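Side-chain contacts in CooT (Carboxydothermus hydrogenoformans, PDB 6FAN), which probably serves as a nickel chaperone in the maturation of carbon monoxide dehydrogenase: residues S5-N10 against E14-E19; I47-L52 against R56-R61. All coordinates share one frame; numbering follows the deposited sequence.

Contact 1. Residues S5-N10 against E14-E19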
ATOM      1  N   SER E   5      -5.097  -4.146   8.456  1.00 34.49           N
ATOM      2  CA  SER E   5      -5.579  -2.996   9.162  1.00 34.72           C
ATOM      3  C   SER E   5      -4.747  -1.754   8.874  1.00 32.15           C
ATOM      4  O   SER E   5      -3.491  -1.807   8.840  1.00 32.43           O
ATOM      5  CB  SER E   5      -5.563  -3.307  10.663  1.00 31.28           C
ATOM      6  OG  SER E   5      -6.549  -4.284  10.925  1.00 37.62           O
ATOM      7  N   ALA E   6      -5.441  -0.599   8.695  1.00 29.23           N
ATOM      8  CA  ALA E   6      -4.727   0.684   8.558  1.00 28.61           C
ATOM      9  C   ALA E   6      -4.614   1.408   9.908  1.00 28.98           C
ATOM     10  O   ALA E   6      -5.600   1.509  10.638  1.00 31.97           O
ATOM     11  CB  ALA E   6      -5.461   1.547   7.551  1.00 28.26           C
ATOM     12  N   PHE E   7      -3.444   1.930  10.196  1.00 33.13           N
ATOM     13  CA  PHE E   7      -3.165   2.665  11.440  1.00 34.34           C
ATOM     14  C   PHE E   7      -2.649   4.061  11.123  1.00 38.51           C
ATOM     15  O   PHE E   7      -1.936   4.234  10.122  1.00 40.56           O
ATOM     16  CB  PHE E   7      -2.104   1.944  12.268  1.00 33.25           C
ATOM     17  CG  PHE E   7      -2.517   0.583  12.737  1.00 36.54           C
ATOM     18  CD1 PHE E   7      -3.106   0.413  14.025  1.00 40.44           C
ATOM     19  CD2 PHE E   7      -2.369  -0.573  11.911  1.00 35.41           C
ATOM     20  CE1 PHE E   7      -3.496  -0.868  14.475  1.00 31.68           C
ATOM     21  CE2 PHE E   7      -2.781  -1.836  12.391  1.00 34.62           C
ATOM     22  CZ  PHE E   7      -3.326  -1.970  13.665  1.00 32.95           C
ATOM     23  N   ILE E   8      -2.996   5.028  11.967  1.00 35.38           N
ATOM     24  CA  ILE E   8      -2.378   6.371  11.892  1.00 35.81           C
ATOM     25  C   ILE E   8      -1.229   6.388  12.886  1.00 43.78           C
ATOM     26  O   ILE E   8      -1.421   6.048  14.064  1.00 49.04           O
ATOM     27  CB  ILE E   8      -3.356   7.525  12.215  1.00 37.25           C
ATOM     28  CG1 ILE E   8      -4.615   7.481  11.384  1.00 37.33           C
ATOM     29  CG2 ILE E   8      -2.631   8.845  12.133  1.00 36.94           C
ATOM     30  CD1 ILE E   8      -4.432   7.438   9.864  1.00 44.30           C
ATOM     31  N   VAL E   9      -0.046   6.760  12.418  1.00 45.14           N
ATOM     32  CA  VAL E   9       1.140   6.768  13.260  1.00 57.61           C
ATOM     33  C   VAL E   9       1.566   8.226  13.559  1.00 59.10           C
ATOM     34  O   VAL E   9       1.910   8.990  12.632  1.00 69.45           O
ATOM     35  CB  VAL E   9       2.307   5.903  12.677  1.00 51.42           C
ATOM     36  CG1 VAL E   9       3.644   6.223  13.361  1.00 55.81           C
ATOM     37  CG2 VAL E   9       2.003   4.412  12.698  1.00 50.90           C
ATOM     38  N   ASN E  10       1.462   8.601  14.821  1.00 55.88           N
ATOM     39  CA  ASN E  10       2.013   9.894  15.264  0.50 58.19           C
ATOM     40  C   ASN E  10       3.178   9.620  16.239  1.00 56.66           C
ATOM     41  O   ASN E  10       2.925   9.323  17.424  1.00 67.46           O
ATOM     42  CB  ASN E  10       0.914  10.748  15.951  0.50 54.20           C
ATOM     43  CG  ASN E  10      -0.437  10.782  15.216  0.50 52.47           C
ATOM     44  OD1 ASN E  10      -0.623  11.609  14.332  0.50 56.39           O
ATOM     45  ND2 ASN E  10      -1.413   9.955  15.644  0.50 48.64           N
ATOM     46  N   GLU E  14       0.119   4.678  17.707  1.00 63.10           N
ATOM     47  CA  GLU E  14      -0.629   4.072  16.617  1.00 49.78           C
ATOM     48  C   GLU E  14      -2.096   4.067  16.986  1.00 49.13           C
ATOM     49  O   GLU E  14      -2.477   3.532  18.044  1.00 54.06           O
ATOM     50  CB  GLU E  14      -0.229   2.603  16.411  1.00 42.12           C
ATOM     51  CG  GLU E  14       1.160   2.436  15.845  1.00 44.21           C
ATOM     52  CD  GLU E  14       1.545   1.051  15.554  1.00 51.02           C
ATOM     53  OE1 GLU E  14       0.700   0.141  15.727  1.00 51.03           O
ATOM     54  OE2 GLU E  14       2.689   0.894  15.093  1.00 52.39           O
ATOM     55  N   GLU E  15      -2.946   4.569  16.091  1.00 42.56           N
ATOM     56  CA  GLU E  15      -4.370   4.421  16.271  1.00 45.12           C
ATOM     57  C   GLU E  15      -4.941   3.669  15.098  1.00 41.31           C
ATOM     58  O   GLU E  15      -4.723   4.063  13.959  1.00 44.04           O
ATOM     59  CB  GLU E  15      -5.070   5.777  16.297  1.00 47.28           C
ATOM     60  CG  GLU E  15      -4.211   7.022  16.352  1.00 57.69           C
ATOM     61  CD  GLU E  15      -5.125   8.212  16.762  1.00 73.66           C
ATOM     62  OE1 GLU E  15      -6.196   8.370  16.083  1.00 62.88           O
ATOM     63  OE2 GLU E  15      -4.829   8.946  17.775  1.00 69.94           O
ATOM     64  N   LEU E  16      -5.725   2.634  15.386  1.00 41.69           N
ATOM     65  CA  LEU E  16      -6.475   1.931  14.383  1.00 41.62           C
ATOM     66  C   LEU E  16      -7.387   2.893  13.621  1.00 46.46           C
ATOM     67  O   LEU E  16      -8.127   3.645  14.227  1.00 44.07           O
ATOM     68  CB  LEU E  16      -7.278   0.801  15.005  1.00 40.48           C
ATOM     69  CG  LEU E  16      -8.119  -0.014  14.042  1.00 46.68           C
ATOM     70  CD1 LEU E  16      -7.195  -0.860  13.148  1.00 37.64           C
ATOM     71  CD2 LEU E  16      -9.129  -0.844  14.877  1.00 41.15           C
ATOM     72  N   PHE E  17      -7.291   2.880  12.296  1.00 39.48           N
ATOM     73  CA  PHE E  17      -8.126   3.746  11.468  1.00 36.39           C
ATOM     74  C   PHE E  17      -9.223   2.972  10.766  1.00 37.39           C
ATOM     75  O   PHE E  17     -10.370   3.439  10.700  1.00 40.58           O
ATOM     76  CB  PHE E  17      -7.287   4.552  10.473  1.00 38.32           C
ATOM     77  CG  PHE E  17      -8.098   5.465   9.592  1.00 43.00           C
ATOM     78  CD1 PHE E  17      -8.707   6.616  10.115  1.00 44.57           C
ATOM     79  CD2 PHE E  17      -8.240   5.196   8.247  1.00 41.77           C
ATOM     80  CE1 PHE E  17      -9.465   7.460   9.306  1.00 44.59           C
ATOM     81  CE2 PHE E  17      -8.963   6.051   7.394  1.00 42.20           C
ATOM     82  CZ  PHE E  17      -9.573   7.183   7.931  1.00 51.03           C
ATOM     83  N   LEU E  18      -8.896   1.778  10.268  1.00 36.39           N
ATOM     84  CA  LEU E  18      -9.858   0.941   9.550  1.00 32.10           C
ATOM     85  C   LEU E  18      -9.342  -0.510   9.481  1.00 33.53           C
ATOM     86  O   LEU E  18      -8.190  -0.749   9.123  1.00 34.80           O
ATOM     87  CB  LEU E  18     -10.141   1.507   8.134  1.00 34.67           C
ATOM     88  CG  LEU E  18     -11.332   0.882   7.390  1.00 36.77           C
ATOM     89  CD1 LEU E  18     -12.647   1.099   8.164  1.00 39.65           C
ATOM     90  CD2 LEU E  18     -11.500   1.291   5.930  1.00 36.59           C
ATOM     91  N   GLU E  19     -10.195  -1.449   9.824  1.00 32.01           N
ATOM     92  CA  GLU E  19      -9.820  -2.835   9.828  1.00 36.00           C
ATOM     93  C   GLU E  19     -10.250  -3.484   8.550  1.00 39.10           C
ATOM     94  O   GLU E  19     -11.170  -3.071   7.902  1.00 36.99           O
ATOM     95  CB  GLU E  19     -10.411  -3.602  11.038  1.00 36.47           C
ATOM     96  CG  GLU E  19      -9.939  -3.175  12.432  1.00 38.77           C
ATOM     97  CD  GLU E  19     -10.046  -4.233  13.550  1.00 46.82           C
ATOM     98  OE1 GLU E  19     -11.109  -4.438  14.104  1.00 53.65           O
ATOM     99  OE2 GLU E  19      -9.057  -4.847  13.928  1.00 40.58           O
TER

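Contact 2. Residues I47-L52 against R56-R61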
ATOM      1  N   ILE E  47       1.324   7.155   2.914  1.00 33.99           N
ATOM      2  CA  ILE E  47       1.740   5.839   3.403  1.00 34.38           C
ATOM      3  C   ILE E  47       3.165   5.930   3.956  1.00 31.51           C
ATOM      4  O   ILE E  47       4.095   6.237   3.229  1.00 33.17           O
ATOM      5  CB  ILE E  47       1.660   4.773   2.297  1.00 33.57           C
ATOM      6  CG1 ILE E  47       0.196   4.563   1.896  1.00 32.27           C
ATOM      7  CG2 ILE E  47       2.372   3.485   2.780  1.00 34.68           C
ATOM      8  CD1 ILE E  47       0.009   3.882   0.563  1.00 38.21           C
ATOM      9  N   LYS E  48       3.310   5.662   5.241  1.00 32.44           N
ATOM     10  CA  LYS E  48       4.621   5.543   5.864  1.00 40.78           C
ATOM     11  C   LYS E  48       5.271   4.197   5.468  1.00 34.64           C
ATOM     12  O   LYS E  48       6.422   4.139   5.055  1.00 36.99           O
ATOM     13  CB  LYS E  48       4.518   5.717   7.396  1.00 39.10           C
ATOM     14  CG  LYS E  48       5.864   5.550   8.095  1.00 51.31           C
ATOM     15  CD  LYS E  48       6.050   6.398   9.343  1.00 64.07           C
ATOM     16  CE  LYS E  48       7.270   5.902  10.090  1.00 62.24           C
ATOM     17  NZ  LYS E  48       7.184   6.223  11.543  1.00 69.09           N
ATOM     18  N   ARG E  49       4.492   3.148   5.565  1.00 35.56           N
ATOM     19  CA  ARG E  49       4.909   1.843   5.162  1.00 38.43           C
ATOM     20  C   ARG E  49       3.816   0.790   5.158  1.00 34.77           C
ATOM     21  O   ARG E  49       2.858   0.876   5.884  1.00 36.49           O
ATOM     22  CB  ARG E  49       6.078   1.348   6.015  1.00 47.41           C
ATOM     23  CG  ARG E  49       5.767   1.088   7.472  1.00 55.91           C
ATOM     24  CD  ARG E  49       6.783   0.186   8.168  1.00 58.51           C
ATOM     25  NE  ARG E  49       8.086   0.765   8.071  1.00 62.42           N
ATOM     26  CZ  ARG E  49       9.218   0.110   8.047  1.00 50.77           C
ATOM     27  NH1 ARG E  49       9.256  -1.174   8.165  1.00 52.16           N
ATOM     28  NH2 ARG E  49      10.316   0.777   7.914  1.00 55.97           N
ATOM     29  N   LEU E  50       3.969  -0.151   4.254  1.00 33.36           N
ATOM     30  CA  LEU E  50       3.166  -1.362   4.228  1.00 31.56           C
ATOM     31  C   LEU E  50       3.966  -2.473   4.838  1.00 37.06           C
ATOM     32  O   LEU E  50       5.161  -2.598   4.549  1.00 36.48           O
ATOM     33  CB  LEU E  50       2.764  -1.763   2.793  1.00 32.67           C
ATOM     34  CG  LEU E  50       2.142  -0.714   1.866  1.00 32.13           C
ATOM     35  CD1 LEU E  50       1.676  -1.464   0.590  1.00 32.95           C
ATOM     36  CD2 LEU E  50       0.905  -0.117   2.584  1.00 33.77           C
ATOM     37  N   GLU E  51       3.327  -3.266   5.703  1.00 39.32           N
ATOM     38  CA  GLU E  51       3.936  -4.432   6.316  1.00 37.91           C
ATOM     39  C   GLU E  51       2.933  -5.545   6.156  1.00 33.56           C
ATOM     40  O   GLU E  51       2.142  -5.810   7.043  1.00 34.57           O
ATOM     41  CB  GLU E  51       4.202  -4.192   7.790  1.00 39.57           C
ATOM     42  CG  GLU E  51       5.220  -3.093   8.086  1.00 40.09           C
ATOM     43  CD  GLU E  51       5.366  -2.864   9.588  1.00 43.08           C
ATOM     44  OE1 GLU E  51       4.486  -3.295  10.343  1.00 56.35           O
ATOM     45  OE2 GLU E  51       6.331  -2.249  10.023  1.00 38.79           O
ATOM     46  N   LEU E  52       2.907  -6.153   4.973  1.00 35.12           N
ATOM     47  CA  LEU E  52       1.772  -6.970   4.558  1.00 35.74           C
ATOM     48  C   LEU E  52       1.702  -8.361   5.206  1.00 45.27           C
ATOM     49  O   LEU E  52       0.576  -8.842   5.426  1.00 42.88           O
ATOM     50  CB  LEU E  52       1.664  -7.043   3.060  1.00 33.70           C
ATOM     51  CG  LEU E  52       1.349  -5.678   2.387  1.00 34.50           C
ATOM     52  CD1 LEU E  52       1.291  -5.873   0.871  1.00 33.93           C
ATOM     53  CD2 LEU E  52       0.094  -4.951   2.967  1.00 34.40           C
ATOM     54  N   ARG E  56      -0.475  -4.902   8.193  1.00 33.53           N
ATOM     55  CA  ARG E  56      -0.413  -3.480   8.633  1.00 33.47           C
ATOM     56  C   ARG E  56      -0.208  -2.492   7.469  1.00 35.12           C
ATOM     57  O   ARG E  56       0.678  -2.680   6.635  1.00 28.25           O
ATOM     58  CB  ARG E  56       0.655  -3.267   9.692  1.00 33.43           C
ATOM     59  CG  ARG E  56       0.362  -3.978  10.988  1.00 40.57           C
ATOM     60  CD  ARG E  56       1.622  -4.262  11.872  1.00 42.14           C
ATOM     61  NE  ARG E  56       2.434  -3.124  12.252  1.00 40.73           N
ATOM     62  CZ  ARG E  56       2.094  -2.213  13.169  1.00 44.33           C
ATOM     63  NH1 ARG E  56       0.920  -2.263  13.826  1.00 45.85           N
ATOM     64  NH2 ARG E  56       2.934  -1.212  13.422  1.00 41.85           N
ATOM     65  N   ILE E  57      -1.053  -1.454   7.459  1.00 31.71           N
ATOM     66  CA  ILE E  57      -0.864  -0.322   6.559  1.00 27.78           C
ATOM     67  C   ILE E  57      -0.622   0.867   7.514  1.00 28.57           C
ATOM     68  O   ILE E  57      -1.506   1.213   8.273  1.00 29.86           O
ATOM     69  CB  ILE E  57      -2.114  -0.041   5.693  1.00 26.85           C
ATOM     70  CG1 ILE E  57      -2.431  -1.240   4.771  1.00 27.43           C
ATOM     71  CG2 ILE E  57      -1.887   1.240   4.871  1.00 24.81           C
ATOM     72  CD1 ILE E  57      -3.909  -1.251   4.249  1.00 29.34           C
ATOM     73  N   LEU E  58       0.558   1.485   7.463  1.00 30.79           N
ATOM     74  CA  LEU E  58       0.868   2.593   8.354  1.00 32.24           C
ATOM     75  C   LEU E  58       0.845   3.890   7.600  1.00 31.11           C
ATOM     76  O   LEU E  58       1.550   4.048   6.614  1.00 29.94           O
ATOM     77  CB  LEU E  58       2.229   2.415   9.042  1.00 28.65           C
ATOM     78  CG  LEU E  58       2.472   1.055   9.719  1.00 35.94           C
ATOM     79  CD1 LEU E  58       3.771   1.248  10.543  1.00 38.35           C
ATOM     80  CD2 LEU E  58       1.330   0.646  10.650  1.00 33.79           C
ATOM     81  N   LEU E  59      -0.001   4.785   8.095  1.00 27.84           N
ATOM     82  CA  LEU E  59      -0.285   6.072   7.480  1.00 35.00           C
ATOM     83  C   LEU E  59       0.213   7.198   8.390  1.00 39.48           C
ATOM     84  O   LEU E  59       0.228   7.046   9.616  1.00 42.09           O
ATOM     85  CB  LEU E  59      -1.807   6.211   7.267  1.00 31.57           C
ATOM     86  CG  LEU E  59      -2.519   5.133   6.450  1.00 33.07           C
ATOM     87  CD1 LEU E  59      -4.017   5.349   6.363  1.00 29.69           C
ATOM     88  CD2 LEU E  59      -1.876   4.971   5.087  1.00 28.46           C
ATOM     89  N   GLU E  60       0.656   8.306   7.783  1.00 41.45           N
ATOM     90  CA  GLU E  60       1.006   9.519   8.543  1.00 45.44           C
ATOM     91  C   GLU E  60       0.206  10.683   7.994  1.00 43.47           C
ATOM     92  O   GLU E  60       0.197  10.896   6.780  1.00 40.68           O
ATOM     93  CB  GLU E  60       2.509   9.794   8.395  1.00 46.25           C
ATOM     94  CG  GLU E  60       3.206  10.548   9.531  1.00 64.88           C
ATOM     95  CD  GLU E  60       4.660  10.070   9.746  1.00 74.39           C
ATOM     96  OE1 GLU E  60       4.758   8.842   9.889  1.00 67.45           O
ATOM     97  OE2 GLU E  60       5.640  10.885   9.793  1.00 70.66           O
ATOM     98  N   ARG E  61      -0.509  11.414   8.864  1.00 46.14           N
ATOM     99  CA  ARG E  61      -1.286  12.593   8.447  1.00 47.72           C
ATOM    100  C   ARG E  61      -0.457  13.673   7.757  1.00 46.22           C
ATOM    101  O   ARG E  61       0.727  13.800   8.056  1.00 53.85           O
ATOM    102  CB  ARG E  61      -2.082  13.201   9.595  1.00 49.21           C
ATOM    103  CG  ARG E  61      -3.156  12.284  10.175  1.00 51.08           C
ATOM    104  CD  ARG E  61      -3.961  13.098  11.178  1.00 56.43           C
ATOM    105  NE  ARG E  61      -4.997  12.307  11.818  1.00 52.92           N
ATOM    106  CZ  ARG E  61      -6.219  12.148  11.330  1.00 58.32           C
ATOM    107  NH1 ARG E  61      -6.551  12.700  10.166  1.00 61.93           N
ATOM    108  NH2 ARG E  61      -7.101  11.388  11.976  1.00 54.10           N
TER

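Contact 1. Residues S5-N10 against E14-E19
The N-terminal beta hairpin of CooT pairs A6, F7 and I8 with E15, L16, F17 and L18, and a classic beta bulge interrupts its register. Beyond the bulge the pairing is regular: I8 N donates to E15 O at 2.8 Å, and E15 N returns a bond to I8 O. At the bulge, A6 O takes a bond of 2.7 Å from F17 N and a weak one from L18 N, while A6 N binds L18 O.

F7 and L16 share one side of the sheet. Methyl CD1 of L16 sits over one face of the F7 ring, toward its rim, a CH-pi contact of 4.3 Å to the ring centroid. A chi1 of 180° carries CG of L16 anti to the backbone N, and chi2 near 70° then sets CD1. E14 OE1 lies 4.2 Å from F7 CD1 over the opposite face, its carboxylate held by a salt bridge from OE2 to R56.

A6, I8 and L18 turn to the other side and are buried, meeting L33 or I43, as suits small and branched apolar residues; E15 on that side is exposed. There CG1 of I8 packs on F17 CB at 4.1 Å. F17 and L18 both facing A6 is the mark of the classic bulge.

Contact 2. Residues I47-L52 against R56-R61
R56 and E51 are a hydrogen-bonded pair of the C-terminal beta hairpin, their side chains lying alongside each other; a classic bulge falls at K48 and R49. The tight part lies around L58. Its carbonyl O accepts from both K48 N, at 2.8 Å, and R49 N, at 3.3 Å, the two donors coming from the same face of its plane; in return L58 N donates to R49 O. The side chains of R49 and L58 run alongside one another, and methylene CG of R49 rests 3.7 Å from L58 CD1. Leucine thus offers a greasy surface to the arginine's aliphatic stem, while the charged end reaches on toward E51 in a long salt bridge.

On the other side of the sheet the paired residues are apolar: L50 CD2 meets I57 CG2 at 3.9 Å, and I47 CG1 meets L59 CD2 at 3.8 Å, a fit for branched residues facing the interior and the second subunit, where I47 and I57 find further partners. The looser end is polar and more exposed. There K48 and E60 cross, but their long salt bridge is doubtful because E60 OE1 is poorly placed.

R56 NH2 is taken by E14, F7 makes a cation-pi contact with the guanidinium, and L58 CD2 covers one face, 3.7 Å above its plane. A bend at chi3 (57°) turns NE, in that plane, toward E51 OE1, 2.8 Å away.

How the contacts relate
Contacts 1 and 2 are hairpins in series along the chain, their centres about 8 Å apart, and they join edge to edge because strand 4-10 runs parallel to strand 56-61 in one sheet. F7 N probably bonds I57 O at 2.8 Å, and I8 CD1 packs on L59 CB at 3.9 Å. R56 NH2 bridges E14 OE2 at 2.7 Å, and its positive charge probably stabilises the ionised carboxylates of E14 and E51, one from each hairpin. Contact 2 alone reaches the second subunit, where L50 continues the sheet. Glycerol lies about 3 Å from the E19 side chain and methylpentanediol about 4 Å from that of I47, both probably from the crystallisation liquor.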